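Local coordinates for putative peptide ABC-transport system periplasmic peptide-binding protein (Campylobacter jejuni, PDB 4OET) that probably serves as the periplasmic solute-binding component of a peptide-type ABC transporter and can bind metal ions, at residues K4-I9 with R191-H196. Numbering follows the deposited sequence.
Sequences KDTLII and RLIIKH
Ile9 and Ile194 touch where CD1 of Ile194 reaches CB of Ile9 at 3.7 Å, on the buried apolar face of a parallel strand pair in a mixed β-sheet of this family 5 solute-binding protein. Residues 6-9, the start of the N-terminal strand, run 14° from parallel to strand 191-196. CD1 of Leu192 spans two residues of its neighbour, lying 4.0 Å from CB of Leu7 and equally far from CD1 of Ile9. This buried face continues onto Leu32 and Trp492; the Leu192 side chain is about 10 Å from that of Asn31, a residue seen binding magnesium. On the opposite face Ile8 and Ile193 stand next to each other, their side chains running in the same direction. Ile193 carries CG1 beside its own backbone N (chi1 -71°), which turns that branch toward the Thr6 end; there CD1 touches both CG1 of Ile8 and CG2 of Thr6, 3.9 Å from each.

Five backbone hydrogen bonds join the strands in the usual parallel pattern. Leu7 and Ile9 each use both N and O. Ile193, gripped between them along the strand, donates its N to O of Leu7 and accepts at its O from N of Ile9, both bonds nearly straight. The series starts with N of Arg191 on O of Asp5 and ends with N of Lys195 on O of Ile9.

At the polar edge the extended Lys195 chain ends in a salt bridge with Glu206. The extended Arg191 chain runs alongside Thr6, and CD1 of Ile193 lies over one face of its guanidinium, toward the rim, 3.6 Å above the plane. NE is salt-bridged to Glu175 on the adjoining strand 173-178; two groups on different strands would thus hold the rotation of the guanidinium. The second is the Thr6 hydroxyl, whose OG1 accepts from Arg191 NH1 at 3.0 Å, only 10° out of the guanidinium plane.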
loop_
_atom_site.group_PDB
_atom_site.type_symbol
_atom_site.label_atom_id
_atom_site.label_comp_id
_atom_site.label_asym_id
_atom_site.label_seq_id
_atom_site.Cartn_x
_atom_site.Cartn_y
_atom_site.Cartn_z
ATOM N N LYS A 4 29.186 15.158 -1.560
ATOM C CA LYS A 4 29.312 13.718 -1.366
ATOM C C LYS A 4 28.619 13.236 -0.094
ATOM O O LYS A 4 28.013 12.163 -0.078
ATOM C CB LYS A 4 30.794 13.334 -1.336
ATOM C CG LYS A 4 31.085 11.867 -1.054
ATOM C CD LYS A 4 32.585 11.598 -1.171
ATOM C CE LYS A 4 33.387 12.632 -0.385
ATOM N NZ LYS A 4 34.656 13.001 -1.076
ATOM N N ASP A 5 28.683 14.048 0.956
ATOM C CA ASP A 5 28.148 13.663 2.259
ATOM C C ASP A 5 26.666 13.995 2.344
ATOM O O ASP A 5 26.048 13.887 3.406
ATOM C CB ASP A 5 28.904 14.377 3.379
ATOM C CG ASP A 5 28.750 15.884 3.309
ATOM O OD1 ASP A 5 28.545 16.404 2.194
ATOM O OD2 ASP A 5 28.819 16.549 4.364
ATOM N N THR A 6 26.109 14.422 1.215
ATOM C CA THR A 6 24.708 14.783 1.141
ATOM C C THR A 6 23.965 13.903 0.154
ATOM O O THR A 6 24.433 13.629 -0.950
ATOM C CB THR A 6 24.532 16.258 0.746
ATOM O OG1 THR A 6 25.131 17.088 1.749
ATOM C CG2 THR A 6 23.062 16.616 0.638
ATOM N N LEU A 7 22.780 13.487 0.568
ATOM C CA LEU A 7 21.919 12.630 -0.219
ATOM C C LEU A 7 20.603 13.368 -0.431
ATOM O O LEU A 7 19.939 13.724 0.541
ATOM C CB LEU A 7 21.701 11.305 0.511
ATOM C CG LEU A 7 21.194 10.055 -0.200
ATOM C CD1 LEU A 7 21.755 9.992 -1.592
ATOM C CD2 LEU A 7 21.582 8.812 0.599
ATOM N N ILE A 8 20.235 13.635 -1.680
ATOM C CA ILE A 8 18.965 14.312 -1.930
ATOM C C ILE A 8 18.004 13.429 -2.727
ATOM O O ILE A 8 18.290 13.023 -3.859
ATOM C CB ILE A 8 19.143 15.656 -2.672
ATOM C CG1 ILE A 8 20.075 16.594 -1.901
ATOM C CG2 ILE A 8 17.798 16.339 -2.856
ATOM C CD1 ILE A 8 20.484 17.814 -2.700
ATOM N N ILE A 9 16.863 13.137 -2.111
ATOM C CA ILE A 9 15.866 12.241 -2.674
ATOM C C ILE A 9 14.537 12.961 -2.814
ATOM O O ILE A 9 14.077 13.614 -1.877
ATOM C CB ILE A 9 15.666 10.994 -1.797
ATOM C CG1 ILE A 9 17.008 10.287 -1.568
ATOM C CG2 ILE A 9 14.646 10.047 -2.436
ATOM C CD1 ILE A 9 16.921 9.113 -0.631
ATOM N N ARG A 191 24.261 13.515 5.577
ATOM C CA ARG A 191 23.232 14.509 5.301
ATOM C C ARG A 191 22.169 13.966 4.327
ATOM O O ARG A 191 22.484 13.497 3.232
ATOM C CB ARG A 191 23.889 15.786 4.758
ATOM C CG ARG A 191 22.987 17.010 4.719
ATOM C CD ARG A 191 23.810 18.305 4.651
ATOM N NE ARG A 191 22.969 19.473 4.382
ATOM C CZ ARG A 191 22.885 20.086 3.202
ATOM N NH1 ARG A 191 23.602 19.652 2.174
ATOM N NH2 ARG A 191 22.086 21.136 3.051
ATOM N N LEU A 192 20.907 14.044 4.741
ATOM C CA LEU A 192 19.787 13.573 3.934
ATOM C C LEU A 192 18.767 14.688 3.748
ATOM O O LEU A 192 18.339 15.314 4.723
ATOM C CB LEU A 192 19.108 12.358 4.582
ATOM C CG LEU A 192 17.851 11.824 3.878
ATOM C CD1 LEU A 192 18.158 11.388 2.457
ATOM C CD2 LEU A 192 17.247 10.679 4.670
ATOM N N ILE A 193 18.418 14.965 2.497
ATOM C CA ILE A 193 17.330 15.885 2.191
ATOM C C ILE A 193 16.231 15.151 1.438
ATOM O O ILE A 193 16.497 14.501 0.429
ATOM C CB ILE A 193 17.806 17.086 1.354
ATOM C CG1 ILE A 193 18.659 18.025 2.213
ATOM C CG2 ILE A 193 16.619 17.853 0.795
ATOM C CD1 ILE A 193 19.855 18.605 1.483
ATOM N N ILE A 194 15.004 15.225 1.946
ATOM C CA ILE A 194 13.860 14.673 1.223
ATOM C C ILE A 194 13.101 15.830 0.607
ATOM O O ILE A 194 12.519 16.655 1.307
ATOM C CB ILE A 194 12.931 13.844 2.123
ATOM C CG1 ILE A 194 13.656 12.577 2.586
ATOM C CG2 ILE A 194 11.657 13.482 1.379
ATOM C CD1 ILE A 194 14.068 11.670 1.450
ATOM N N LYS A 195 13.149 15.899 -0.715
ATOM C CA LYS A 195 12.570 17.004 -1.454
ATOM C C LYS A 195 11.165 16.642 -1.939
ATOM O O LYS A 195 10.952 15.572 -2.510
ATOM C CB LYS A 195 13.486 17.359 -2.628
ATOM C CG LYS A 195 13.349 18.761 -3.169
ATOM C CD LYS A 195 14.542 19.080 -4.058
ATOM C CE LYS A 195 14.485 20.488 -4.626
ATOM N NZ LYS A 195 15.728 20.796 -5.396
ATOM N N HIS A 196 10.202 17.523 -1.696
ATOM C CA HIS A 196 8.855 17.280 -2.185
ATOM C C HIS A 196 8.725 17.721 -3.635
ATOM O O HIS A 196 8.772 18.915 -3.933
ATOM C CB HIS A 196 7.802 18.001 -1.340
ATOM C CG HIS A 196 6.425 17.927 -1.925
ATOM N ND1 HIS A 196 5.647 19.045 -2.144
ATOM C CD2 HIS A 196 5.700 16.872 -2.367
ATOM C CE1 HIS A 196 4.495 18.678 -2.679
ATOM N NE2 HIS A 196 4.503 17.365 -2.828
#